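Bd3459 (Bdellovibrio bacteriovorus, PDB 5CEC) is a predatory peptidase of the S13 family that probably cleaves peptide stems of prey peptidoglycan and is bound here by its ankyrin-repeat immunity protein Bd3460. Local coordinates at residues T77-D82 against T266-A271; F116-S121 against P188-I193; W149-K154 against N252-D257; G344-V349 against Q401-V406. The protein carries 1 engineered substitution. All blocks are in the same frame, centred on the assembly; numbering follows the deposited sequence.

In the fold
Along the chain, contact 1 opens first and closes round contacts 2 and 3, whose segments alternate, while contact 4 comes after all of them. Contacts 2 and 3 are neighbours, their centres about 14 Å apart, and join through the Arg118–Glu153 salt bridge and a shared sulfate. Contact 1, centred about 19 Å from contact 3, lies on helices 72-84 and 265-277; the latter follows helix 253-262 of contact 3. Contact 4 stands alone, its centre 26 Å or more from the others, beside the antiparallel sheet that includes strands 354-361, 364-373 and 376-385. Contact 3 lies near the probable SxxK site, where Asn253 bonds to Lys73, and contacts 3 and 4 both reach Bd3460.

Contact 1 (T77-D82 against T266-A271); sequences TLWAVD and TEAFNA
Trp79 and Phe269 form an edge-to-face aromatic contact that joins helix 72-84 to helix 265-277, both rings buried between them while the outer side of the latter faces solvent. The two residues are also the pair whose CA atoms come nearest, at 7.9 Å. Trp79 holds CG anti to its own N (chi1 -170°), which sends the six-membered ring out from its helix to the flank of the other. Phe269 presents an edge to a face of that ring: the centroids are 5.5 Å apart and the planes meet at 71°. The approach is off-centre, with CD1 of Phe269 placed toward the rim of the indole, 3.8 Å from CE3 of Trp79. Closer to the middle sits the methylene, for CB of Phe269 lies 4.1 Å from the centroid of the six-membered ring of Trp79, 27° off its normal, a CH-pi contact. The far corner of the indole reaches the backbone itself, CH2 of Trp79 coming to 3.4 Å from N of Phe269. Ala268 completes the grip at the rim, where its CB lies in the plane of the indole, 3.8 Å from CZ2 of Trp79. One ring is therefore met on a face and at an edge by consecutive residues of a single helical turn. Tyr272, one turn further on, stacks with Trp79 and joins Lys276 in binding Asp82, while Phe286 stacks with Phe269. Other sides of helix 72-84, which follows the probable SxxK serine Ser70, pack against helices 240-250 and 307-322.

Contact 2 (F116-S121 against P188-I193); sequences FGRNMS and PGYYTI. With SO4 (sulfate ion), chain E.
Arg118 and Tyr190 carry this contact between the starts of helices 118-130 and 188-200, a flat cation-pi stack. In the second helix, Pro188 opens the first turn, and its O accepts from both N and OG1 of Thr192. Gly189 leads on to Tyr190, whose ring carries the guanidinium of Arg118 over the centre of one face: CZ of Arg118 lies 3.7 Å from the ring centroid of Tyr190, and the planes differ by 7°. A bend at chi3 (-58°) of Arg118 turns the group flat against the ring. The backbone of Tyr190 adds a second link, since one water donates to its O and to OD1 of Asn119, each at 2.8 Å. Tyr191 takes no part in the stack; its OH bonds to O of Ser206. At the edge of the guanidinium, in its plane, NH1 of Arg118 gives a nearly straight bond (166°) to O1 of a sulfate, probably from the crystallisation liquor, at 2.9 Å. NE of Arg118 forms a salt bridge to Glu153, and NH1 also binds OH of Tyr122. Ring on a face, anions at the rim: this division fixes the guanidinium's rotation; Glu153, and in this crystal the sulfate, probably offset its charge.

Contact 3 (W149-K154 against N252-D257); sequences WLAEEK and NNYIAD. With SO4 (sulfate ion), chain H; SO4 (sulfate ion), chain E.
Asn252 donates from ND2 to O of Ala151 across the contact, at 2.8 Å and nearly straight (173°). The donor lies in the carbonyl plane on a lone pair, and the acceptor is within 1° of the amide plane of Asn252. Beside this bond, Ala151 packs on Tyr254: its CA sits over a face of the ring, and its CB is 3.8 Å from CD2 of Tyr254. Both groups are set by local hydrogen bonds. Ala151 belongs to a type I beta turn closed by N of Glu153 bonding to O of Leu150 at 2.9 Å. Asn252 is the N-cap of helix 253-262; its OD1 accepts from N of Ile255, also at 2.9 Å, so the amide is held at both ends. The sequence Ser251-Asn252-Asn253 resembles the SxN motif of the penicillin-binding protein/serine beta-lactamase fold, and Asn253 OD1 bonds to NZ of Lys73, the lysine of the likely SxxK motif. Further out, Gln250 binds both ND2 of Asn252 and O of Glu152, whose carboxylate forms a salt bridge with Arg246. At the flanks, Trp149 NE1 donates to one sulfate, and Lys154 NZ bonds both to another and to OD1 of Asn75 of the Bd3460 chain.

Contact 4 (G344-V349 against Q401-V406); sequences GSYGGV and QIKNKV
The ring of Tyr346 has one face covered by Lys403, whose CE lies 3.3 Å above the plane and over its centre. This CH-pi contact is nearly axial, the line from CE of Lys403 to the ring centroid of Tyr346 running 11° off the normal. NZ of Lys403 continues past the centre and stays over the same face, 4.2 Å from the centroid of the Tyr346 ring and 26° off its normal, as a cation-pi partner. Elsewhere the ring touches Leu367 of strand 364-373, Ala335 and Ser399. The lysine runs across the tyrosine at about a right angle. Beyond CG its chain is fully extended, chi2 to chi4 all near 180°, so CG passes above the rim near CE2 of Tyr346 (4.0 Å) before CE arrives above the middle.

The arrangement ties the loop leading to strand 354-361, which holds a probable KTG motif at Lys357, to helix 394-411. That helix lies against the antiparallel sheet, Ile402 and Val406 packing on strands 364-373 and 376-385. It resembles the C-terminal helix of the penicillin-binding protein/serine beta-lactamase fold.

At the far end of Lys403, NZ lies 3.5 Å from O of Ser345 and makes a salt bridge to Asp107 of the Bd3460 chain. The ring and this carboxylate thus share the ammonium group, probably keeping it charged in its buried position. Ser345 OG bonds to Asn142 of the same Bd3460 chain.

Contact 1 (T77-D82 against T266-A271)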
loop_
_atom_site.group_PDB
_atom_site.type_symbol
_atom_site.label_atom_id
_atom_site.label_comp_id
_atom_site.label_asym_id
_atom_site.label_seq_id
_atom_site.Cartn_x
_atom_site.Cartn_y
_atom_site.Cartn_z
ATOM N N THR A 77 11.584 5.526 -4.465
ATOM C CA THR A 77 11.165 6.894 -4.110
ATOM C C THR A 77 12.395 7.789 -4.034
ATOM O O THR A 77 12.398 8.869 -4.622
ATOM C CB THR A 77 10.392 6.876 -2.794
ATOM O OG1 THR A 77 9.186 6.134 -2.983
ATOM C CG2 THR A 77 10.015 8.214 -2.340
ATOM N N LEU A 78 13.432 7.356 -3.324
ATOM C CA LEU A 78 14.669 8.158 -3.224
ATOM C C LEU A 78 15.249 8.396 -4.622
ATOM O O LEU A 78 15.621 9.528 -4.965
ATOM C CB LEU A 78 15.690 7.418 -2.370
ATOM C CG LEU A 78 17.090 8.022 -2.372
ATOM C CD1 LEU A 78 17.109 9.462 -1.861
ATOM C CD2 LEU A 78 18.054 7.176 -1.576
ATOM N N TRP A 79 15.358 7.332 -5.420
ATOM C CA TRP A 79 15.954 7.452 -6.753
ATOM C C TRP A 79 15.180 8.495 -7.571
ATOM O O TRP A 79 15.787 9.386 -8.180
ATOM C CB TRP A 79 15.977 6.098 -7.473
ATOM C CG TRP A 79 16.759 6.052 -8.714
ATOM C CD1 TRP A 79 17.767 6.913 -9.111
ATOM C CD2 TRP A 79 16.700 5.038 -9.706
ATOM N NE1 TRP A 79 18.305 6.497 -10.292
ATOM C CE2 TRP A 79 17.665 5.353 -10.684
ATOM C CE3 TRP A 79 15.904 3.904 -9.890
ATOM C CZ2 TRP A 79 17.880 4.562 -11.772
ATOM C CZ3 TRP A 79 16.119 3.141 -11.003
ATOM C CH2 TRP A 79 17.070 3.487 -11.937
ATOM N N ALA A 80 13.845 8.395 -7.579
ATOM C CA ALA A 80 13.023 9.319 -8.346
ATOM C C ALA A 80 13.156 10.770 -7.807
ATOM O O ALA A 80 13.192 11.726 -8.588
ATOM C CB ALA A 80 11.581 8.846 -8.369
ATOM N N VAL A 81 13.110 10.935 -6.482
ATOM C CA VAL A 81 13.249 12.275 -5.886
ATOM C C VAL A 81 14.575 12.903 -6.290
ATOM O O VAL A 81 14.636 14.071 -6.643
ATOM C CB VAL A 81 13.073 12.233 -4.354
ATOM C CG1 VAL A 81 13.547 13.516 -3.659
ATOM C CG2 VAL A 81 11.631 11.921 -4.010
ATOM N N ASP A 82 15.637 12.116 -6.250
ATOM C CA ASP A 82 16.983 12.616 -6.631
ATOM C C ASP A 82 17.084 12.904 -8.135
ATOM O O ASP A 82 17.672 13.908 -8.536
ATOM C CB ASP A 82 18.070 11.620 -6.201
ATOM C CG ASP A 82 18.545 11.835 -4.784
ATOM O OD1 ASP A 82 18.092 12.807 -4.100
ATOM O OD2 ASP A 82 19.404 11.032 -4.370
ATOM N N THR A 266 17.665 -1.676 -14.027
ATOM C CA THR A 266 18.651 -2.204 -13.087
ATOM C C THR A 266 20.058 -1.694 -13.334
ATOM O O THR A 266 20.759 -1.362 -12.377
ATOM C CB THR A 266 18.606 -3.734 -13.088
ATOM O OG1 THR A 266 17.286 -4.142 -12.678
ATOM C CG2 THR A 266 19.662 -4.346 -12.133
ATOM N N GLU A 267 20.494 -1.619 -14.592
ATOM C CA GLU A 267 21.843 -1.102 -14.831
ATOM C C GLU A 267 21.979 0.312 -14.306
ATOM O O GLU A 267 22.992 0.653 -13.704
ATOM C CB GLU A 267 22.194 -1.169 -16.313
ATOM C CG GLU A 267 22.389 -2.596 -16.797
ATOM C CD GLU A 267 22.921 -2.688 -18.224
ATOM O OE1 GLU A 267 23.240 -1.649 -18.849
ATOM O OE2 GLU A 267 23.040 -3.827 -18.722
ATOM N N ALA A 268 20.966 1.143 -14.521
ATOM C CA ALA A 268 21.012 2.530 -14.064
ATOM C C ALA A 268 20.901 2.635 -12.542
ATOM O O ALA A 268 21.578 3.451 -11.909
ATOM C CB ALA A 268 19.924 3.348 -14.736
ATOM N N PHE A 269 20.057 1.806 -11.951
ATOM C CA PHE A 269 19.934 1.784 -10.509
ATOM C C PHE A 269 21.259 1.408 -9.831
ATOM O O PHE A 269 21.692 2.039 -8.837
ATOM C CB PHE A 269 18.863 0.791 -10.043
ATOM C CG PHE A 269 18.787 0.697 -8.565
ATOM C CD1 PHE A 269 18.229 1.741 -7.830
ATOM C CD2 PHE A 269 19.396 -0.358 -7.895
ATOM C CE1 PHE A 269 18.211 1.698 -6.441
ATOM C CE2 PHE A 269 19.378 -0.410 -6.520
ATOM C CZ PHE A 269 18.805 0.621 -5.786
ATOM N N ASN A 270 21.894 0.358 -10.336
ATOM C CA ASN A 270 23.183 -0.048 -9.765
ATOM C C ASN A 270 24.191 1.089 -9.800
ATOM O O ASN A 270 24.922 1.310 -8.816
ATOM C CB ASN A 270 23.740 -1.282 -10.470
ATOM C CG ASN A 270 22.954 -2.531 -10.154
ATOM O OD1 ASN A 270 22.164 -2.561 -9.221
ATOM N ND2 ASN A 270 23.161 -3.568 -10.949
ATOM N N ALA A 271 24.248 1.820 -10.906
ATOM C CA ALA A 271 25.181 2.965 -10.999
ATOM C C ALA A 271 24.798 4.088 -10.021
ATOM O O ALA A 271 25.657 4.676 -9.368
ATOM C CB ALA A 271 25.227 3.489 -12.433
#

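Contact 2 (F116-S121 against P188-I193)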
loop_
_atom_site.group_PDB
_atom_site.type_symbol
_atom_site.label_atom_id
_atom_site.label_comp_id
_atom_site.label_asym_id
_atom_site.label_seq_id
_atom_site.Cartn_x
_atom_site.Cartn_y
_atom_site.Cartn_z
ATOM N N PHE A 116 -0.957 6.954 -15.346
ATOM C CA PHE A 116 -1.863 7.353 -16.423
ATOM C C PHE A 116 -2.717 6.137 -16.735
ATOM O O PHE A 116 -2.295 5.228 -17.455
ATOM C CB PHE A 116 -1.108 7.883 -17.644
ATOM C CG PHE A 116 -1.896 8.825 -18.489
ATOM C CD1 PHE A 116 -3.162 8.504 -18.929
ATOM C CD2 PHE A 116 -1.393 10.059 -18.838
ATOM C CE1 PHE A 116 -3.898 9.369 -19.713
ATOM C CE2 PHE A 116 -2.133 10.943 -19.637
ATOM C CZ PHE A 116 -3.379 10.592 -20.053
ATOM N N GLY A 117 -3.912 6.144 -16.162
ATOM C CA GLY A 117 -4.868 5.070 -16.323
ATOM C C GLY A 117 -6.264 5.642 -16.419
ATOM O O GLY A 117 -6.475 6.727 -16.981
ATOM N N ARG A 118 -7.215 4.930 -15.827
ATOM C CA ARG A 118 -8.617 5.380 -15.797
ATOM C C ARG A 118 -8.779 6.831 -15.409
ATOM O O ARG A 118 -9.440 7.592 -16.121
ATOM C CB ARG A 118 -9.427 4.494 -14.813
ATOM C CG ARG A 118 -10.903 4.890 -14.709
ATOM C CD ARG A 118 -11.525 4.398 -13.407
ATOM N NE ARG A 118 -11.434 2.954 -13.261
ATOM C CZ ARG A 118 -12.266 2.063 -13.824
ATOM N NH1 ARG A 118 -13.243 2.437 -14.640
ATOM N NH2 ARG A 118 -12.107 0.788 -13.550
ATOM N N ASN A 119 -8.253 7.204 -14.252
ATOM C CA ASN A 119 -8.638 8.506 -13.686
ATOM C C ASN A 119 -7.993 9.676 -14.417
ATOM O O ASN A 119 -8.657 10.703 -14.670
ATOM C CB ASN A 119 -8.382 8.524 -12.191
ATOM C CG ASN A 119 -9.304 7.604 -11.451
ATOM O OD1 ASN A 119 -10.455 7.508 -11.817
ATOM N ND2 ASN A 119 -8.815 6.905 -10.447
ATOM N N MET A 120 -6.721 9.551 -14.809
ATOM C CA MET A 120 -6.126 10.573 -15.671
ATOM C C MET A 120 -6.844 10.680 -17.024
ATOM O O MET A 120 -6.991 11.767 -17.577
ATOM C CB MET A 120 -4.620 10.376 -15.808
ATOM C CG MET A 120 -3.972 11.529 -16.521
ATOM S SD MET A 120 -4.157 13.083 -15.641
ATOM C CE MET A 120 -2.547 13.817 -15.798
ATOM N N SER A 121 -7.304 9.547 -17.535
ATOM C CA SER A 121 -8.032 9.517 -18.805
ATOM C C SER A 121 -9.353 10.258 -18.661
ATOM O O SER A 121 -9.717 11.044 -19.538
ATOM C CB SER A 121 -8.284 8.083 -19.283
ATOM O OG SER A 121 -7.072 7.458 -19.650
ATOM N N PRO A 188 -20.359 5.779 -15.014
ATOM C CA PRO A 188 -20.845 6.850 -14.134
ATOM C C PRO A 188 -20.411 6.743 -12.667
ATOM O O PRO A 188 -20.175 7.762 -12.022
ATOM C CB PRO A 188 -22.362 6.802 -14.298
ATOM C CG PRO A 188 -22.597 6.018 -15.528
ATOM C CD PRO A 188 -21.448 5.120 -15.761
ATOM N N GLY A 189 -20.253 5.528 -12.166
ATOM C CA GLY A 189 -19.877 5.339 -10.771
ATOM C C GLY A 189 -18.430 5.744 -10.533
ATOM O O GLY A 189 -18.144 6.573 -9.650
ATOM N N TYR A 190 -17.515 5.213 -11.339
ATOM C CA TYR A 190 -16.101 5.575 -11.162
ATOM C C TYR A 190 -15.875 7.050 -11.471
ATOM O O TYR A 190 -15.061 7.699 -10.804
ATOM C CB TYR A 190 -15.178 4.742 -12.026
ATOM C CG TYR A 190 -14.936 3.372 -11.518
ATOM C CD1 TYR A 190 -13.995 3.127 -10.530
ATOM C CD2 TYR A 190 -15.652 2.290 -12.021
ATOM C CE1 TYR A 190 -13.763 1.850 -10.073
ATOM C CE2 TYR A 190 -15.434 1.000 -11.553
ATOM C CZ TYR A 190 -14.491 0.790 -10.581
ATOM O OH TYR A 190 -14.232 -0.469 -10.116
ATOM N N TYR A 191 -16.568 7.598 -12.476
ATOM C CA TYR A 191 -16.377 9.010 -12.797
ATOM C C TYR A 191 -16.860 9.905 -11.657
ATOM O O TYR A 191 -16.165 10.841 -11.308
ATOM C CB TYR A 191 -17.067 9.392 -14.109
ATOM C CG TYR A 191 -16.732 10.797 -14.535
ATOM C CD1 TYR A 191 -15.562 11.089 -15.223
ATOM C CD2 TYR A 191 -17.600 11.849 -14.257
ATOM C CE1 TYR A 191 -15.246 12.372 -15.602
ATOM C CE2 TYR A 191 -17.300 13.138 -14.634
ATOM C CZ TYR A 191 -16.115 13.402 -15.312
ATOM O OH TYR A 191 -15.796 14.683 -15.702
ATOM N N THR A 192 -18.041 9.631 -11.070
ATOM C CA THR A 192 -18.535 10.526 -10.007
ATOM C C THR A 192 -17.669 10.435 -8.724
ATOM O O THR A 192 -17.413 11.446 -8.090
ATOM C CB THR A 192 -20.044 10.382 -9.728
ATOM O OG1 THR A 192 -20.287 9.116 -9.162
ATOM C CG2 THR A 192 -20.854 10.557 -11.029
ATOM N N ILE A 193 -17.130 9.252 -8.418
ATOM C CA ILE A 193 -16.202 9.107 -7.284
ATOM C C ILE A 193 -14.997 10.005 -7.525
ATOM O O ILE A 193 -14.600 10.765 -6.637
ATOM C CB ILE A 193 -15.786 7.637 -7.072
ATOM C CG1 ILE A 193 -16.976 6.788 -6.583
ATOM C CG2 ILE A 193 -14.592 7.525 -6.106
ATOM C CD1 ILE A 193 -16.745 5.299 -6.709
HETATM S S SO4 E . -15.063 0.375 -16.886
HETATM O O1 SO4 E . -15.216 0.500 -15.412
HETATM O O2 SO4 E . -15.457 -0.970 -17.350
HETATM O O3 SO4 E . -13.746 0.821 -17.364
HETATM O O4 SO4 E . -16.008 1.326 -17.584
HETATM O O HOH W 1 -12.499 6.682 -10.119
#

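Contact 3 (W149-K154 against N252-D257)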
loop_
_atom_site.group_PDB
_atom_site.type_symbol
_atom_site.label_atom_id
_atom_site.label_comp_id
_atom_site.label_asym_id
_atom_site.label_seq_id
_atom_site.Cartn_x
_atom_site.Cartn_y
_atom_site.Cartn_z
ATOM N N TRP A 149 -5.174 0.990 -17.768
ATOM C CA TRP A 149 -6.427 1.430 -17.232
ATOM C C TRP A 149 -6.540 1.255 -15.725
ATOM O O TRP A 149 -6.975 2.174 -15.010
ATOM C CB TRP A 149 -7.577 0.714 -17.939
ATOM C CG TRP A 149 -8.880 1.370 -17.806
ATOM C CD1 TRP A 149 -9.979 0.899 -17.145
ATOM C CD2 TRP A 149 -9.261 2.623 -18.361
ATOM N NE1 TRP A 149 -11.017 1.798 -17.248
ATOM C CE2 TRP A 149 -10.611 2.856 -18.005
ATOM C CE3 TRP A 149 -8.613 3.571 -19.151
ATOM C CZ2 TRP A 149 -11.302 4.011 -18.387
ATOM C CZ3 TRP A 149 -9.312 4.704 -19.534
ATOM C CH2 TRP A 149 -10.636 4.916 -19.156
ATOM N N LEU A 150 -6.115 0.087 -15.241
ATOM C CA LEU A 150 -6.223 -0.272 -13.827
ATOM C C LEU A 150 -4.960 0.108 -13.012
ATOM O O LEU A 150 -4.710 -0.460 -11.944
ATOM C CB LEU A 150 -6.588 -1.760 -13.670
ATOM C CG LEU A 150 -7.901 -2.166 -14.328
ATOM C CD1 LEU A 150 -8.109 -3.657 -14.132
ATOM C CD2 LEU A 150 -9.105 -1.385 -13.817
ATOM N N ALA A 151 -4.225 1.125 -13.472
ATOM C CA ALA A 151 -2.954 1.524 -12.818
ATOM C C ALA A 151 -3.046 1.705 -11.302
ATOM O O ALA A 151 -2.075 1.468 -10.610
ATOM C CB ALA A 151 -2.455 2.805 -13.445
ATOM N N GLU A 152 -4.173 2.234 -10.817
ATOM C CA GLU A 152 -4.422 2.474 -9.403
ATOM C C GLU A 152 -5.365 1.529 -8.730
ATOM O O GLU A 152 -5.859 1.848 -7.644
ATOM C CB GLU A 152 -5.205 3.778 -9.253
ATOM C CG GLU A 152 -4.566 4.955 -9.765
ATOM C CD GLU A 152 -5.264 6.192 -9.280
ATOM O OE1 GLU A 152 -5.024 6.563 -8.141
ATOM O OE2 GLU A 152 -5.966 6.788 -10.087
ATOM N N GLU A 153 -5.631 0.395 -9.353
ATOM C CA GLU A 153 -6.677 -0.503 -8.903
ATOM C C GLU A 153 -6.160 -1.926 -8.841
ATOM O O GLU A 153 -5.137 -2.256 -9.397
ATOM C CB GLU A 153 -7.895 -0.368 -9.840
ATOM C CG GLU A 153 -8.565 0.989 -9.739
ATOM C CD GLU A 153 -9.489 1.288 -10.902
ATOM O OE1 GLU A 153 -10.362 0.446 -11.231
ATOM O OE2 GLU A 153 -9.346 2.374 -11.481
ATOM N N LYS A 154 -6.901 -2.773 -8.164
ATOM C CA LYS A 154 -6.603 -4.180 -8.072
ATOM C C LYS A 154 -6.999 -4.793 -9.398
ATOM O O LYS A 154 -8.042 -4.395 -9.954
ATOM C CB LYS A 154 -7.427 -4.816 -6.959
ATOM C CG LYS A 154 -7.152 -4.181 -5.627
ATOM C CD LYS A 154 -7.861 -4.875 -4.523
ATOM C CE LYS A 154 -7.440 -4.215 -3.242
ATOM N NZ LYS A 154 -8.188 -4.765 -2.106
ATOM N N ASN A 252 1.805 0.424 -4.564
ATOM C CA ASN A 252 1.411 0.241 -5.955
ATOM C C ASN A 252 2.590 -0.243 -6.817
ATOM O O ASN A 252 3.502 0.536 -7.119
ATOM C CB ASN A 252 0.834 1.556 -6.516
ATOM C CG ASN A 252 0.249 1.379 -7.866
ATOM O OD1 ASN A 252 0.888 0.788 -8.750
ATOM N ND2 ASN A 252 -0.964 1.860 -8.042
ATOM N N ASN A 253 2.539 -1.509 -7.224
ATOM C CA ASN A 253 3.621 -2.094 -8.026
ATOM C C ASN A 253 3.763 -1.427 -9.391
ATOM O O ASN A 253 4.889 -1.279 -9.885
ATOM C CB ASN A 253 3.396 -3.576 -8.214
ATOM C CG ASN A 253 3.575 -4.357 -6.948
ATOM O OD1 ASN A 253 3.988 -3.858 -5.905
ATOM N ND2 ASN A 253 3.243 -5.630 -7.042
ATOM N N TYR A 254 2.637 -1.087 -10.016
ATOM C CA TYR A 254 2.673 -0.494 -11.348
ATOM C C TYR A 254 3.448 0.804 -11.355
ATOM O O TYR A 254 4.330 1.031 -12.238
ATOM C CB TYR A 254 1.242 -0.263 -11.920
ATOM C CG TYR A 254 1.233 0.430 -13.250
ATOM C CD1 TYR A 254 1.317 -0.274 -14.449
ATOM C CD2 TYR A 254 1.190 1.822 -13.332
ATOM C CE1 TYR A 254 1.336 0.365 -15.669
ATOM C CE2 TYR A 254 1.196 2.459 -14.561
ATOM C CZ TYR A 254 1.273 1.746 -15.731
ATOM O OH TYR A 254 1.327 2.373 -16.939
ATOM N N ILE A 255 3.135 1.666 -10.385
ATOM C CA ILE A 255 3.835 2.947 -10.326
ATOM C C ILE A 255 5.332 2.712 -10.072
ATOM O O ILE A 255 6.197 3.322 -10.715
ATOM C CB ILE A 255 3.258 3.911 -9.272
ATOM C CG1 ILE A 255 1.767 4.193 -9.524
ATOM C CG2 ILE A 255 4.021 5.224 -9.220
ATOM C CD1 ILE A 255 1.080 4.951 -8.404
ATOM N N ALA A 256 5.625 1.850 -9.100
ATOM C CA ALA A 256 7.026 1.660 -8.689
ATOM C C ALA A 256 7.845 1.071 -9.843
ATOM O O ALA A 256 8.984 1.506 -10.088
ATOM C CB ALA A 256 7.096 0.749 -7.478
ATOM N N ASP A 257 7.312 0.046 -10.495
ATOM C CA ASP A 257 8.056 -0.624 -11.559
ATOM C C ASP A 257 8.266 0.314 -12.744
ATOM O O ASP A 257 9.337 0.346 -13.330
ATOM C CB ASP A 257 7.376 -1.942 -11.974
ATOM C CG ASP A 257 7.509 -3.007 -10.926
ATOM O OD1 ASP A 257 8.594 -3.086 -10.302
ATOM O OD2 ASP A 257 6.568 -3.798 -10.760
HETATM S S SO4 H . -11.889 -3.676 -2.863
HETATM O O1 SO4 H . -12.819 -2.602 -2.400
HETATM O O2 SO4 H . -11.123 -4.243 -1.718
HETATM O O3 SO4 H . -12.663 -4.734 -3.519
HETATM O O4 SO4 H . -10.980 -3.029 -3.856
HETATM S S SO4 E . -15.063 0.375 -16.886
HETATM O O1 SO4 E . -15.216 0.500 -15.412
HETATM O O2 SO4 E . -15.457 -0.970 -17.350
HETATM O O3 SO4 E . -13.746 0.821 -17.364
HETATM O O4 SO4 E . -16.008 1.326 -17.584
#

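Contact 4 (G344-V349 against Q401-V406)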
loop_
_atom_site.group_PDB
_atom_site.type_symbol
_atom_site.label_atom_id
_atom_site.label_comp_id
_atom_site.label_asym_id
_atom_site.label_seq_id
_atom_site.Cartn_x
_atom_site.Cartn_y
_atom_site.Cartn_z
ATOM N N GLY A 344 -3.128 2.462 7.616
ATOM C CA GLY A 344 -4.300 3.139 8.127
ATOM C C GLY A 344 -4.757 2.649 9.494
ATOM O O GLY A 344 -5.382 3.412 10.227
ATOM N N SER A 345 -4.487 1.375 9.804
ATOM C CA SER A 345 -4.792 0.772 11.130
ATOM C C SER A 345 -3.531 0.309 11.865
ATOM O O SER A 345 -3.462 -0.755 12.499
ATOM C CB SER A 345 -5.777 -0.378 10.970
ATOM O OG SER A 345 -7.021 0.101 10.515
ATOM N N TYR A 346 -2.537 1.158 11.853
ATOM C CA TYR A 346 -1.349 0.945 12.687
ATOM C C TYR A 346 -1.549 1.732 13.966
ATOM O O TYR A 346 -1.152 2.925 14.036
ATOM C CB TYR A 346 -0.078 1.364 11.955
ATOM C CG TYR A 346 0.533 0.246 11.172
ATOM C CD1 TYR A 346 -0.237 -0.551 10.328
ATOM C CD2 TYR A 346 1.863 -0.054 11.273
ATOM C CE1 TYR A 346 0.339 -1.569 9.600
ATOM C CE2 TYR A 346 2.414 -1.091 10.571
ATOM C CZ TYR A 346 1.667 -1.824 9.720
ATOM O OH TYR A 346 2.242 -2.867 9.043
ATOM N N GLY A 347 -2.135 1.079 14.975
ATOM C CA GLY A 347 -2.615 1.773 16.187
ATOM C C GLY A 347 -1.572 1.891 17.276
ATOM O O GLY A 347 -0.391 1.708 17.042
ATOM N N GLY A 348 -2.015 2.224 18.471
ATOM C CA GLY A 348 -1.133 2.357 19.596
ATOM C C GLY A 348 -0.278 3.608 19.487
ATOM O O GLY A 348 -0.690 4.635 18.915
ATOM N N VAL A 349 0.928 3.527 20.029
ATOM C CA VAL A 349 1.832 4.675 19.999
ATOM C C VAL A 349 2.270 5.085 18.593
ATOM O O VAL A 349 2.742 6.204 18.410
ATOM C CB VAL A 349 3.054 4.465 20.886
ATOM C CG1 VAL A 349 2.625 4.387 22.342
ATOM C CG2 VAL A 349 3.893 3.258 20.484
ATOM N N GLN A 401 4.215 -8.538 15.465
ATOM C CA GLN A 401 5.548 -8.504 16.068
ATOM C C GLN A 401 6.324 -7.260 15.654
ATOM O O GLN A 401 6.983 -6.644 16.500
ATOM C CB GLN A 401 6.339 -9.767 15.762
ATOM C CG GLN A 401 5.858 -10.995 16.505
ATOM C CD GLN A 401 6.718 -12.211 16.252
ATOM O OE1 GLN A 401 7.873 -12.103 15.843
ATOM N NE2 GLN A 401 6.180 -13.380 16.555
ATOM N N ILE A 402 6.249 -6.880 14.377
ATOM C CA ILE A 402 6.886 -5.665 13.912
ATOM C C ILE A 402 6.307 -4.454 14.629
ATOM O O ILE A 402 7.037 -3.612 15.119
ATOM C CB ILE A 402 6.749 -5.501 12.386
ATOM C CG1 ILE A 402 7.540 -6.593 11.639
ATOM C CG2 ILE A 402 7.207 -4.108 11.967
ATOM C CD1 ILE A 402 7.251 -6.650 10.172
ATOM N N LYS A 403 4.981 -4.354 14.688
ATOM C CA LYS A 403 4.348 -3.216 15.340
ATOM C C LYS A 403 4.793 -3.087 16.782
ATOM O O LYS A 403 5.085 -1.984 17.259
ATOM C CB LYS A 403 2.825 -3.384 15.296
ATOM C CG LYS A 403 2.248 -3.263 13.915
ATOM C CD LYS A 403 0.736 -3.459 13.907
ATOM C CE LYS A 403 0.146 -3.327 12.514
ATOM N NZ LYS A 403 -1.312 -3.549 12.510
ATOM N N ASN A 404 4.888 -4.210 17.471
ATOM C CA ASN A 404 5.339 -4.194 18.870
ATOM C C ASN A 404 6.777 -3.760 18.990
ATOM O O ASN A 404 7.102 -3.032 19.928
ATOM C CB ASN A 404 5.072 -5.540 19.552
ATOM C CG ASN A 404 3.562 -5.844 19.716
ATOM O OD1 ASN A 404 2.710 -4.985 19.527
ATOM N ND2 ASN A 404 3.252 -7.034 20.099
ATOM N N LYS A 405 7.626 -4.173 18.054
ATOM C CA LYS A 405 9.046 -3.736 18.094
ATOM C C LYS A 405 9.171 -2.223 17.848
ATOM O O LYS A 405 9.963 -1.516 18.509
ATOM C CB LYS A 405 9.881 -4.506 17.062
ATOM C CG LYS A 405 10.141 -5.962 17.438
ATOM C CD LYS A 405 10.835 -6.699 16.322
ATOM C CE LYS A 405 10.951 -8.176 16.568
ATOM N NZ LYS A 405 11.793 -8.443 17.776
ATOM N N VAL A 406 8.396 -1.706 16.896
ATOM C CA VAL A 406 8.428 -0.260 16.651
ATOM C C VAL A 406 7.838 0.490 17.851
ATOM O O VAL A 406 8.366 1.536 18.262
ATOM C CB VAL A 406 7.719 0.101 15.333
ATOM C CG1 VAL A 406 7.690 1.615 15.127
ATOM C CG2 VAL A 406 8.427 -0.610 14.195
#